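Local coordinates for protein glucose 1-dehydrogenase (PDB 2VWH) that oxidises D-glucose and several other aldoses with NADP or NAD as electron acceptor, using a catalytic zinc ion, as a homodimer, at residues V35-T40 / G122-F127; F147-I152 / V314-L319; G94-F99 / D109-E114. One frame throughout, in Å; residues are numbered along the deposited sequence.

From the N terminus, contact 1 opens first: 35-40, at the end of strand 27-37 and the start of helix 39-46, pairs with 122-127, closing a long loop. Within that loop lies contact 3, a short closure of 94-99 on 109-114; all four of these segments lie in the GroES-like part of the chain. Contact 2 follows in series, with no crossing, and joins 147-152 to 314-319 across a span that includes the parallel Rossmann sheet. Contacts 1 and 2 touch where Gly36 packs on Phe147, whereas contact 3 stays apart from both. All three include a residue that meets the bound glucose.

Contact 1 (V35-T40 / G122-F127); sequences VGVDGT and GYMSEF. With ZN (zinc ion), chain D; NAP (NADP nicotinamide-adenine-dinucleotide phosphate), chain B; BGC (beta-D-glucopyranose), chain C.
Glucose O1 is gripped twice in the catalytic site of this zinc-containing alcohol dehydrogenase: the zinc ion lies 2.0 Å from glucose O1, and Thr40 OG1 comes within 3.0 Å of it. Thr40 OG1 also sits 2.7 Å from O2D of NADP, linking sugar and cofactor ribose, although which it donates to is not settled. Asp38 OD2 binds the zinc at 2.0 Å; its CG is tucked between backbone N and carbonyl carbon (chi1 79°), which turns the carboxylate toward the metal while OD1 caps the following helix. His63, glucose O2 and a water complete the coordination. Gly39 N donates to NADP O2N at 3.0 Å, where a side chain would run into the diphosphate.

Away from the metal the two segments meet without a hydrogen bond, mainly through apolar side chains. Val35 CG1 lies 3.7 Å from Met124 CG, and Val35 CG2 rests 3.6 Å from the backbone carbonyl Tyr123 O. The thioether chain of Met124 is extended beyond CG, carrying CE along the strand to Val37 CG2 at 3.8 Å. An alanine in place of Val35 lacks both these methyls, and would probably open a gap beside Met124 CG and free that side chain to turn. Val35 and Gly36 make backbone hydrogen bonds with Ile352 and Glu64, respectively, of strands 349-353 and 64-71, while Met124 also packs on Ile4 of strand 2-7.

Contact 2 (F147-I152 / V314-L319); sequences FLIEPI and VTFTKL. With BGC (beta-D-glucopyranose), chain C.
Ile152 pushes its forked side chain into a hollow on the other helix. Ile152 CD1 enters between Phe316 and Leu319, meeting Phe316 CD1 at 4.2 Å, at the ring edge near its plane, and the methyl Leu319 CD1 at 4.3 Å. Ile152 CG2 is anti to the backbone N, since CG1 takes the place beside it (chi1 -65°), and lies 4.1 Å from Thr315 CG2, the two side chains running antiparallel alongside one another. Ala312, a turn earlier on the same helix as Thr315, also touches Ile152, as does Met191 of helix 183-193. Ile149 is a smaller bump: Ile149 CD1 reaches Phe316 CD1 obliquely at 4.2 Å, so both isoleucines bear on the same corner of the ring. Thr315 turns its hydroxyl to Glu156, leaving its methyl to line the hollow.

On the other side of helix 149-165, Glu150, known to bind both the catalytic zinc and the substrate, here bends at chi2 (-87°) and accepts from glucose O3 through OE2 at 3.1 Å. Ile152 set among Ala312, Thr315, Phe316 and Leu319 resembles knobs-into-holes packing, although Leu319 lies just past helix 306-318, which follows the last strand of the Rossmann sheet.

Contact 3 (G94-F99 / D109-E114); sequences GTNEYF and DGMYFE. With BGC (beta-D-glucopyranose), chain C.
The chain that leads into the sugar-binding pocket is fastened here to the capped start of helix 97-100, with Asn96 and Met111 at the centre. Asn96 ND2 donates to Met111 O at 3.0 Å, with an N-H...O angle of 148°; the carbonyl oxygen lies 6° out of the asparagine amide plane. Asn96 is the N-cap: its OD1 accepts from Tyr98 N at 3.1 Å and from Phe99 N, both weakly. Donor and acceptor ends are thus both engaged, which probably fixes the amide's orientation, though the capping bonds are weak.

Met111 doubles back over its partner. A bend at chi3 (69°) brings Met111 CE to 3.6 Å from Asn96 ND2, and the same methyl of Met111 meets the edge of the tyrosine ring at Tyr98 CD1, 4.3 Å away. Phe99 also comes edge-on: its CE1 lies 3.4 Å from Met111 O, in the plane of the ring, and its CZ is 4.2 Å from Tyr112 CB. Tyr98 additionally packs on Asn266 of the second subunit, so the capped turn lies near the dimer interface.

Farther along, Glu114 takes hydrogen bonds from two sugar hydroxyls, glucose O6 to OE1 at 2.7 Å and glucose O4 to OE2 at 2.6 Å. Arg88 makes a cation-pi contact with the ring of Tyr112 and, by its salt bridge to Glu114 OE2, probably holds the carboxylate in place to accept from both hydroxyls at once, while one asparagine amide ties the approach to this residue to the helix start.

Contact 1 (V35-T40 / G122-F127)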
loop_
_atom_site.group_PDB
_atom_site.type_symbol
_atom_site.label_atom_id
_atom_site.label_comp_id
_atom_site.label_asym_id
_atom_site.label_seq_id
_atom_site.Cartn_x
_atom_site.Cartn_y
_atom_site.Cartn_z
ATOM N N VAL A 35 -3.626 28.863 -18.394
ATOM C CA VAL A 35 -2.862 28.166 -17.382
ATOM C C VAL A 35 -3.665 28.205 -16.091
ATOM O O VAL A 35 -4.098 29.274 -15.640
ATOM C CB VAL A 35 -1.467 28.804 -17.165
ATOM C CG1 VAL A 35 -0.660 28.018 -16.116
ATOM C CG2 VAL A 35 -0.704 28.859 -18.478
ATOM N N GLY A 36 -3.878 27.031 -15.512
ATOM C CA GLY A 36 -4.594 26.907 -14.268
ATOM C C GLY A 36 -3.732 27.225 -13.056
ATOM O O GLY A 36 -2.506 27.298 -13.152
ATOM N N VAL A 37 -4.405 27.393 -11.916
ATOM C CA VAL A 37 -3.778 27.613 -10.611
ATOM C C VAL A 37 -4.299 26.570 -9.637
ATOM O O VAL A 37 -5.502 26.336 -9.582
ATOM C CB VAL A 37 -4.112 29.027 -10.070
ATOM C CG1 VAL A 37 -3.478 29.254 -8.708
ATOM C CG2 VAL A 37 -3.639 30.091 -11.046
ATOM N N ASP A 38 -3.413 25.905 -8.892
ATOM C CA ASP A 38 -3.875 24.962 -7.871
ATOM C C ASP A 38 -3.233 25.231 -6.502
ATOM O O ASP A 38 -2.515 26.210 -6.329
ATOM C CB ASP A 38 -3.763 23.491 -8.340
ATOM C CG ASP A 38 -2.348 22.902 -8.247
ATOM O OD1 ASP A 38 -1.363 23.583 -7.917
ATOM O OD2 ASP A 38 -2.239 21.701 -8.519
ATOM N N GLY A 39 -3.558 24.393 -5.534
ATOM C CA GLY A 39 -3.049 24.540 -4.176
ATOM C C GLY A 39 -1.540 24.423 -4.090
ATOM O O GLY A 39 -0.929 25.058 -3.246
ATOM N N THR A 40 -0.933 23.612 -4.956
ATOM C CA THR A 40 0.534 23.503 -5.000
ATOM C C THR A 40 1.180 24.840 -5.418
ATOM O O THR A 40 2.182 25.259 -4.843
ATOM C CB THR A 40 0.974 22.344 -5.921
ATOM O OG1 THR A 40 0.396 21.103 -5.452
ATOM C CG2 THR A 40 2.499 22.210 -5.954
ATOM N N GLY A 122 7.984 27.641 -15.202
ATOM C CA GLY A 122 6.691 27.117 -15.635
ATOM C C GLY A 122 6.155 27.700 -16.932
ATOM O O GLY A 122 6.916 28.120 -17.807
ATOM N N TYR A 123 4.834 27.725 -17.047
ATOM C CA TYR A 123 4.144 27.961 -18.321
ATOM C C TYR A 123 3.343 29.273 -18.382
ATOM O O TYR A 123 2.710 29.547 -19.388
ATOM C CB TYR A 123 3.207 26.778 -18.634
ATOM C CG TYR A 123 3.921 25.440 -18.713
ATOM C CD1 TYR A 123 3.616 24.412 -17.840
ATOM C CD2 TYR A 123 4.909 25.209 -19.673
ATOM C CE1 TYR A 123 4.284 23.183 -17.903
ATOM C CE2 TYR A 123 5.575 23.992 -19.745
ATOM C CZ TYR A 123 5.256 22.982 -18.862
ATOM O OH TYR A 123 5.914 21.775 -18.929
ATOM N N MET A 124 3.378 30.084 -17.323
ATOM C CA MET A 124 2.692 31.381 -17.332
ATOM C C MET A 124 3.525 32.436 -18.045
ATOM O O MET A 124 3.971 33.422 -17.448
ATOM C CB MET A 124 2.349 31.828 -15.913
ATOM C CG MET A 124 1.139 31.140 -15.360
ATOM S SD MET A 124 0.777 31.744 -13.711
ATOM C CE MET A 124 -0.488 30.585 -13.167
ATOM N N SER A 125 3.727 32.196 -19.334
ATOM C CA SER A 125 4.418 33.110 -20.231
ATOM C C SER A 125 3.682 33.007 -21.559
ATOM O O SER A 125 2.983 32.032 -21.811
ATOM C CB SER A 125 5.904 32.744 -20.371
ATOM O OG SER A 125 6.101 31.422 -20.856
ATOM N N GLU A 126 3.811 34.016 -22.406
ATOM C CA GLU A 126 3.079 34.020 -23.659
ATOM C C GLU A 126 3.448 32.863 -24.581
ATOM O O GLU A 126 2.595 32.367 -25.321
ATOM C CB GLU A 126 3.254 35.360 -24.384
ATOM C CG GLU A 126 2.674 36.507 -23.591
ATOM C CD GLU A 126 2.791 37.827 -24.325
ATOM O OE1 GLU A 126 3.796 38.519 -24.117
ATOM O OE2 GLU A 126 1.886 38.156 -25.107
ATOM N N PHE A 127 4.712 32.449 -24.530
ATOM C CA PHE A 127 5.209 31.316 -25.292
ATOM C C PHE A 127 6.078 30.436 -24.414
ATOM O O PHE A 127 6.689 30.903 -23.453
ATOM C CB PHE A 127 6.058 31.790 -26.484
ATOM C CG PHE A 127 5.305 32.631 -27.459
ATOM C CD1 PHE A 127 5.191 34.006 -27.261
ATOM C CD2 PHE A 127 4.681 32.057 -28.554
ATOM C CE1 PHE A 127 4.492 34.786 -28.146
ATOM C CE2 PHE A 127 3.965 32.842 -29.450
ATOM C CZ PHE A 127 3.871 34.202 -29.247
HETATM ZN ZN ZN D . -0.954 20.741 -9.751
HETATM P PA NAP B . -6.407 23.003 -2.074
HETATM O O1A NAP B . -7.113 23.908 -2.998
HETATM O O2A NAP B . -5.585 23.633 -1.053
HETATM O O5B NAP B . -7.491 22.036 -1.412
HETATM C C5B NAP B . -7.261 21.458 -0.149
HETATM C C4B NAP B . -8.597 21.433 0.564
HETATM O O4B NAP B . -8.501 20.630 1.711
HETATM C C3B NAP B . -9.025 22.838 1.004
HETATM O O3B NAP B . -10.216 23.199 0.344
HETATM C C2B NAP B . -9.200 22.705 2.500
HETATM O O2B NAP B . -10.360 23.340 2.960
HETATM C C1B NAP B . -9.308 21.199 2.707
HETATM N N9A NAP B . -8.889 20.841 4.066
HETATM C C8A NAP B . -7.670 21.094 4.662
HETATM N N7A NAP B . -7.705 20.611 5.920
HETATM C C5A NAP B . -8.933 20.076 6.139
HETATM C C6A NAP B . -9.495 19.459 7.248
HETATM N N6A NAP B . -8.785 19.320 8.367
HETATM N N1A NAP B . -10.792 18.997 7.177
HETATM C C2A NAP B . -11.514 19.129 6.006
HETATM N N3A NAP B . -10.955 19.742 4.907
HETATM C C4A NAP B . -9.682 20.206 4.979
HETATM O O3 NAP B . -5.470 22.027 -2.942
HETATM P PN NAP B . -5.762 21.186 -4.286
HETATM O O1N NAP B . -7.143 20.648 -4.282
HETATM O O2N NAP B . -5.263 21.933 -5.468
HETATM O O5D NAP B . -4.751 19.965 -3.985
HETATM C C5D NAP B . -4.939 19.110 -2.885
HETATM C C4D NAP B . -3.611 18.683 -2.258
HETATM O O4D NAP B . -2.925 17.850 -3.166
HETATM C C3D NAP B . -2.625 19.802 -1.925
HETATM O O3D NAP B . -1.855 19.401 -0.805
HETATM C C2D NAP B . -1.770 19.879 -3.167
HETATM O O2D NAP B . -0.520 20.465 -2.973
HETATM C C1D NAP B . -1.652 18.405 -3.500
HETATM N N1N NAP B . -1.403 18.034 -4.911
HETATM C C2N NAP B . -0.564 16.960 -5.099
HETATM C C3N NAP B . -0.305 16.467 -6.361
HETATM C C7N NAP B . 0.427 15.162 -6.474
HETATM O O7N NAP B . 1.006 14.856 -7.708
HETATM N N7N NAP B . 0.553 14.322 -5.428
HETATM C C4N NAP B . -0.900 17.083 -7.473
HETATM C C5N NAP B . -1.790 18.160 -7.259
HETATM C C6N NAP B . -2.039 18.631 -5.966
HETATM P P2B NAP B . -10.352 24.892 3.428
HETATM O O1X NAP B . -10.314 25.739 2.209
HETATM O O2X NAP B . -9.183 25.169 4.304
HETATM O O3X NAP B . -11.651 25.075 4.166
HETATM C C2 BGC C . 1.601 18.909 -9.854
HETATM C C3 BGC C . 2.360 17.604 -10.054
HETATM C C4 BGC C . 3.529 17.596 -9.084
HETATM C C5 BGC C . 3.035 17.813 -7.632
HETATM C C6 BGC C . 4.219 17.806 -6.661
HETATM C C1 BGC C . 1.191 19.066 -8.403
HETATM O O1 BGC C . 0.351 20.187 -8.333
HETATM O O2 BGC C . 0.373 18.772 -10.510
HETATM O O3 BGC C . 2.807 17.508 -11.393
HETATM O O4 BGC C . 4.274 16.415 -9.257
HETATM O O5 BGC C . 2.294 19.048 -7.530
HETATM O O6 BGC C . 4.987 18.955 -6.912
HETATM O O HOH W 1 -2.378 20.119 -10.919
#

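Contact 2 (F147-I152 / V314-L319)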
loop_
_atom_site.group_PDB
_atom_site.type_symbol
_atom_site.label_atom_id
_atom_site.label_comp_id
_atom_site.label_asym_id
_atom_site.label_seq_id
_atom_site.Cartn_x
_atom_site.Cartn_y
_atom_site.Cartn_z
ATOM N N PHE A 147 -6.453 23.071 -19.454
ATOM C CA PHE A 147 -5.635 23.117 -18.235
ATOM C C PHE A 147 -6.133 22.114 -17.188
ATOM O O PHE A 147 -5.451 21.885 -16.195
ATOM C CB PHE A 147 -5.574 24.543 -17.631
ATOM C CG PHE A 147 -6.926 25.134 -17.303
ATOM C CD1 PHE A 147 -7.502 24.938 -16.073
ATOM C CD2 PHE A 147 -7.619 25.892 -18.244
ATOM C CE1 PHE A 147 -8.758 25.458 -15.778
ATOM C CE2 PHE A 147 -8.858 26.416 -17.956
ATOM C CZ PHE A 147 -9.436 26.203 -16.722
ATOM N N LEU A 148 -7.318 21.535 -17.391
ATOM C CA LEU A 148 -7.818 20.503 -16.476
ATOM C C LEU A 148 -7.230 19.121 -16.736
ATOM O O LEU A 148 -7.350 18.224 -15.890
ATOM C CB LEU A 148 -9.346 20.447 -16.489
ATOM C CG LEU A 148 -10.079 21.642 -15.875
ATOM C CD1 LEU A 148 -11.586 21.430 -15.962
ATOM C CD2 LEU A 148 -9.659 21.888 -14.424
ATOM N N ILE A 149 -6.594 18.932 -17.893
ATOM C CA ILE A 149 -6.068 17.615 -18.248
ATOM C C ILE A 149 -4.973 17.178 -17.280
ATOM O O ILE A 149 -4.919 16.011 -16.874
ATOM C CB ILE A 149 -5.573 17.568 -19.715
ATOM C CG1 ILE A 149 -6.752 17.783 -20.687
ATOM C CG2 ILE A 149 -4.850 16.243 -20.016
ATOM C CD1 ILE A 149 -7.854 16.754 -20.568
ATOM N N GLU A 150 -4.121 18.113 -16.872
ATOM C CA GLU A 150 -3.068 17.778 -15.917
ATOM C C GLU A 150 -3.601 17.260 -14.574
ATOM O O GLU A 150 -3.196 16.176 -14.140
ATOM C CB GLU A 150 -2.069 18.933 -15.752
ATOM C CG GLU A 150 -0.757 18.546 -15.052
ATOM C CD GLU A 150 -0.808 18.641 -13.553
ATOM O OE1 GLU A 150 -1.814 19.146 -13.017
ATOM O OE2 GLU A 150 0.172 18.221 -12.892
ATOM N N PRO A 151 -4.470 18.030 -13.881
ATOM C CA PRO A 151 -4.977 17.483 -12.602
ATOM C C PRO A 151 -5.801 16.191 -12.725
ATOM O O PRO A 151 -5.725 15.331 -11.841
ATOM C CB PRO A 151 -5.815 18.633 -12.019
ATOM C CG PRO A 151 -6.052 19.580 -13.153
ATOM C CD PRO A 151 -4.927 19.416 -14.113
ATOM N N ILE A 152 -6.544 16.034 -13.814
ATOM C CA ILE A 152 -7.225 14.765 -14.082
ATOM C C ILE A 152 -6.197 13.621 -14.163
ATOM O O ILE A 152 -6.412 12.543 -13.603
ATOM C CB ILE A 152 -8.085 14.829 -15.354
ATOM C CG1 ILE A 152 -9.240 15.823 -15.158
ATOM C CG2 ILE A 152 -8.677 13.436 -15.693
ATOM C CD1 ILE A 152 -10.013 16.126 -16.427
ATOM N N VAL A 314 -10.113 11.081 -22.252
ATOM C CA VAL A 314 -11.312 10.237 -22.293
ATOM C C VAL A 314 -12.203 10.537 -21.090
ATOM O O VAL A 314 -13.414 10.732 -21.224
ATOM C CB VAL A 314 -10.941 8.735 -22.312
ATOM C CG1 VAL A 314 -12.210 7.856 -22.217
ATOM C CG2 VAL A 314 -10.139 8.415 -23.573
ATOM N N THR A 315 -11.598 10.603 -19.910
ATOM C CA THR A 315 -12.350 10.889 -18.698
ATOM C C THR A 315 -13.048 12.256 -18.802
ATOM O O THR A 315 -14.207 12.391 -18.409
ATOM C CB THR A 315 -11.439 10.828 -17.459
ATOM O OG1 THR A 315 -10.989 9.483 -17.289
ATOM C CG2 THR A 315 -12.179 11.277 -16.195
ATOM N N PHE A 316 -12.340 13.249 -19.339
ATOM C CA PHE A 316 -12.899 14.600 -19.544
ATOM C C PHE A 316 -14.272 14.561 -20.225
ATOM O O PHE A 316 -15.232 15.188 -19.756
ATOM C CB PHE A 316 -11.914 15.448 -20.358
ATOM C CG PHE A 316 -12.351 16.884 -20.568
ATOM C CD1 PHE A 316 -11.853 17.902 -19.763
ATOM C CD2 PHE A 316 -13.240 17.214 -21.592
ATOM C CE1 PHE A 316 -12.247 19.228 -19.962
ATOM C CE2 PHE A 316 -13.640 18.535 -21.800
ATOM C CZ PHE A 316 -13.141 19.538 -20.985
ATOM N N THR A 317 -14.362 13.806 -21.319
ATOM C CA THR A 317 -15.609 13.671 -22.094
ATOM C C THR A 317 -16.780 13.115 -21.284
ATOM O O THR A 317 -17.937 13.383 -21.576
ATOM C CB THR A 317 -15.361 12.756 -23.319
ATOM O OG1 THR A 317 -14.287 13.310 -24.089
ATOM C CG2 THR A 317 -16.587 12.657 -24.182
ATOM N N LYS A 318 -16.474 12.324 -20.269
ATOM C CA LYS A 318 -17.502 11.706 -19.438
ATOM C C LYS A 318 -17.992 12.600 -18.314
ATOM O O LYS A 318 -19.003 12.299 -17.707
ATOM C CB LYS A 318 -16.971 10.406 -18.830
ATOM C CG LYS A 318 -16.763 9.293 -19.834
ATOM C CD LYS A 318 -16.085 8.112 -19.157
ATOM C CE LYS A 318 -15.899 6.953 -20.101
ATOM N NZ LYS A 318 -14.819 6.032 -19.638
ATOM N N LEU A 319 -17.282 13.685 -18.017
ATOM C CA LEU A 319 -17.672 14.544 -16.892
ATOM C C LEU A 319 -18.883 15.411 -17.258
ATOM O O LEU A 319 -18.958 15.906 -18.374
ATOM C CB LEU A 319 -16.509 15.438 -16.452
ATOM C CG LEU A 319 -15.261 14.727 -15.910
ATOM C CD1 LEU A 319 -14.195 15.757 -15.559
ATOM C CD2 LEU A 319 -15.590 13.827 -14.717
HETATM C C2 BGC C . 1.601 18.909 -9.854
HETATM C C3 BGC C . 2.360 17.604 -10.054
HETATM C C4 BGC C . 3.529 17.596 -9.084
HETATM C C5 BGC C . 3.035 17.813 -7.632
HETATM C C6 BGC C . 4.219 17.806 -6.661
HETATM C C1 BGC C . 1.191 19.066 -8.403
HETATM O O1 BGC C . 0.351 20.187 -8.333
HETATM O O2 BGC C . 0.373 18.772 -10.510
HETATM O O3 BGC C . 2.807 17.508 -11.393
HETATM O O4 BGC C . 4.274 16.415 -9.257
HETATM O O5 BGC C . 2.294 19.048 -7.530
HETATM O O6 BGC C . 4.987 18.955 -6.912
#

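Contact 3 (G94-F99 / D109-E114)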
loop_
_atom_site.group_PDB
_atom_site.type_symbol
_atom_site.label_atom_id
_atom_site.label_comp_id
_atom_site.label_asym_id
_atom_site.label_seq_id
_atom_site.Cartn_x
_atom_site.Cartn_y
_atom_site.Cartn_z
ATOM N N GLY A 94 21.537 15.863 -16.266
ATOM C CA GLY A 94 21.119 15.169 -17.492
ATOM C C GLY A 94 20.183 14.005 -17.207
ATOM O O GLY A 94 19.720 13.832 -16.075
ATOM N N THR A 95 19.922 13.204 -18.238
ATOM C CA THR A 95 18.964 12.101 -18.165
ATOM C C THR A 95 19.402 11.053 -17.162
ATOM O O THR A 95 20.564 10.982 -16.784
ATOM C CB THR A 95 18.774 11.408 -19.534
ATOM O OG1 THR A 95 18.626 12.399 -20.555
ATOM C CG2 THR A 95 17.539 10.527 -19.537
ATOM N N ASN A 96 18.441 10.251 -16.723
ATOM C CA ASN A 96 18.693 9.129 -15.843
ATOM C C ASN A 96 17.709 8.018 -16.202
ATOM O O ASN A 96 16.889 8.182 -17.117
ATOM C CB ASN A 96 18.565 9.574 -14.383
ATOM C CG ASN A 96 17.200 10.195 -14.080
ATOM O OD1 ASN A 96 16.173 9.612 -14.389
ATOM N ND2 ASN A 96 17.199 11.378 -13.491
ATOM N N GLU A 97 17.788 6.895 -15.494
ATOM C CA GLU A 97 16.989 5.710 -15.845
ATOM C C GLU A 97 15.471 5.962 -15.852
ATOM O O GLU A 97 14.750 5.343 -16.626
ATOM C CB GLU A 97 17.319 4.533 -14.914
ATOM C CG GLU A 97 16.980 4.761 -13.439
ATOM C CD GLU A 97 17.432 3.614 -12.538
ATOM O OE1 GLU A 97 17.964 2.610 -13.057
ATOM O OE2 GLU A 97 17.256 3.716 -11.305
ATOM N N TYR A 98 14.992 6.857 -14.986
ATOM C CA TYR A 98 13.547 7.137 -14.916
ATOM C C TYR A 98 13.064 7.813 -16.184
ATOM O O TYR A 98 11.989 7.491 -16.690
ATOM C CB TYR A 98 13.210 7.967 -13.678
ATOM C CG TYR A 98 13.524 7.208 -12.427
ATOM C CD1 TYR A 98 14.721 7.424 -11.738
ATOM C CD2 TYR A 98 12.653 6.230 -11.953
ATOM C CE1 TYR A 98 15.029 6.702 -10.600
ATOM C CE2 TYR A 98 12.952 5.505 -10.814
ATOM C CZ TYR A 98 14.143 5.741 -10.141
ATOM O OH TYR A 98 14.440 5.016 -9.001
ATOM N N PHE A 99 13.877 8.717 -16.723
ATOM C CA PHE A 99 13.522 9.384 -17.968
ATOM C C PHE A 99 13.742 8.447 -19.149
ATOM O O PHE A 99 12.922 8.413 -20.063
ATOM C CB PHE A 99 14.279 10.709 -18.126
ATOM C CG PHE A 99 13.726 11.812 -17.267
ATOM C CD1 PHE A 99 14.194 12.008 -15.979
ATOM C CD2 PHE A 99 12.706 12.623 -17.731
ATOM C CE1 PHE A 99 13.663 12.999 -15.175
ATOM C CE2 PHE A 99 12.168 13.628 -16.920
ATOM C CZ PHE A 99 12.645 13.809 -15.656
ATOM N N ASP A 109 13.451 12.548 -5.367
ATOM C CA ASP A 109 13.960 13.869 -5.048
ATOM C C ASP A 109 15.372 14.061 -5.610
ATOM O O ASP A 109 16.245 13.202 -5.442
ATOM C CB ASP A 109 13.952 14.043 -3.524
ATOM C CG ASP A 109 14.318 15.436 -3.098
ATOM O OD1 ASP A 109 13.590 16.378 -3.473
ATOM O OD2 ASP A 109 15.335 15.587 -2.388
ATOM N N GLY A 110 15.569 15.165 -6.329
ATOM C CA GLY A 110 16.872 15.502 -6.887
ATOM C C GLY A 110 17.142 14.911 -8.249
ATOM O O GLY A 110 18.165 15.202 -8.850
ATOM N N MET A 111 16.236 14.081 -8.758
ATOM C CA MET A 111 16.445 13.455 -10.064
ATOM C C MET A 111 15.447 13.943 -11.113
ATOM O O MET A 111 15.285 13.321 -12.169
ATOM C CB MET A 111 16.428 11.938 -9.924
ATOM C CG MET A 111 17.557 11.451 -9.018
ATOM S SD MET A 111 17.749 9.676 -9.027
ATOM C CE MET A 111 18.369 9.443 -10.693
ATOM N N TYR A 112 14.821 15.080 -10.831
ATOM C CA TYR A 112 13.906 15.714 -11.783
ATOM C C TYR A 112 13.806 17.207 -11.491
ATOM O O TYR A 112 14.116 17.646 -10.394
ATOM C CB TYR A 112 12.517 15.077 -11.691
ATOM C CG TYR A 112 11.844 15.260 -10.355
ATOM C CD1 TYR A 112 11.109 16.403 -10.079
ATOM C CD2 TYR A 112 11.958 14.298 -9.355
ATOM C CE1 TYR A 112 10.504 16.590 -8.850
ATOM C CE2 TYR A 112 11.346 14.471 -8.128
ATOM C CZ TYR A 112 10.619 15.615 -7.879
ATOM O OH TYR A 112 10.008 15.792 -6.661
ATOM N N PHE A 113 13.389 17.970 -12.495
ATOM C CA PHE A 113 12.792 19.284 -12.281
ATOM C C PHE A 113 11.294 19.177 -12.564
ATOM O O PHE A 113 10.881 18.346 -13.369
ATOM C CB PHE A 113 13.358 20.316 -13.259
ATOM C CG PHE A 113 14.812 20.653 -13.048
ATOM C CD1 PHE A 113 15.411 20.568 -11.790
ATOM C CD2 PHE A 113 15.573 21.111 -14.118
ATOM C CE1 PHE A 113 16.747 20.915 -11.615
ATOM C CE2 PHE A 113 16.917 21.457 -13.945
ATOM C CZ PHE A 113 17.495 21.361 -12.697
ATOM N N GLU A 114 10.498 20.025 -11.911
ATOM C CA GLU A 114 9.098 20.218 -12.284
ATOM C C GLU A 114 8.906 21.666 -12.707
ATOM O O GLU A 114 9.138 22.600 -11.922
ATOM C CB GLU A 114 8.170 19.882 -11.112
ATOM C CG GLU A 114 8.045 18.399 -10.850
ATOM C CD GLU A 114 7.232 18.040 -9.586
ATOM O OE1 GLU A 114 6.986 18.891 -8.701
ATOM O OE2 GLU A 114 6.854 16.863 -9.475
HETATM C C2 BGC C . 1.601 18.909 -9.854
HETATM C C3 BGC C . 2.360 17.604 -10.054
HETATM C C4 BGC C . 3.529 17.596 -9.084
HETATM C C5 BGC C . 3.035 17.813 -7.632
HETATM C C6 BGC C . 4.219 17.806 -6.661
HETATM C C1 BGC C . 1.191 19.066 -8.403
HETATM O O1 BGC C . 0.351 20.187 -8.333
HETATM O O2 BGC C . 0.373 18.772 -10.510
HETATM O O3 BGC C . 2.807 17.508 -11.393
HETATM O O4 BGC C . 4.274 16.415 -9.257
HETATM O O5 BGC C . 2.294 19.048 -7.530
HETATM O O6 BGC C . 4.987 18.955 -6.912
#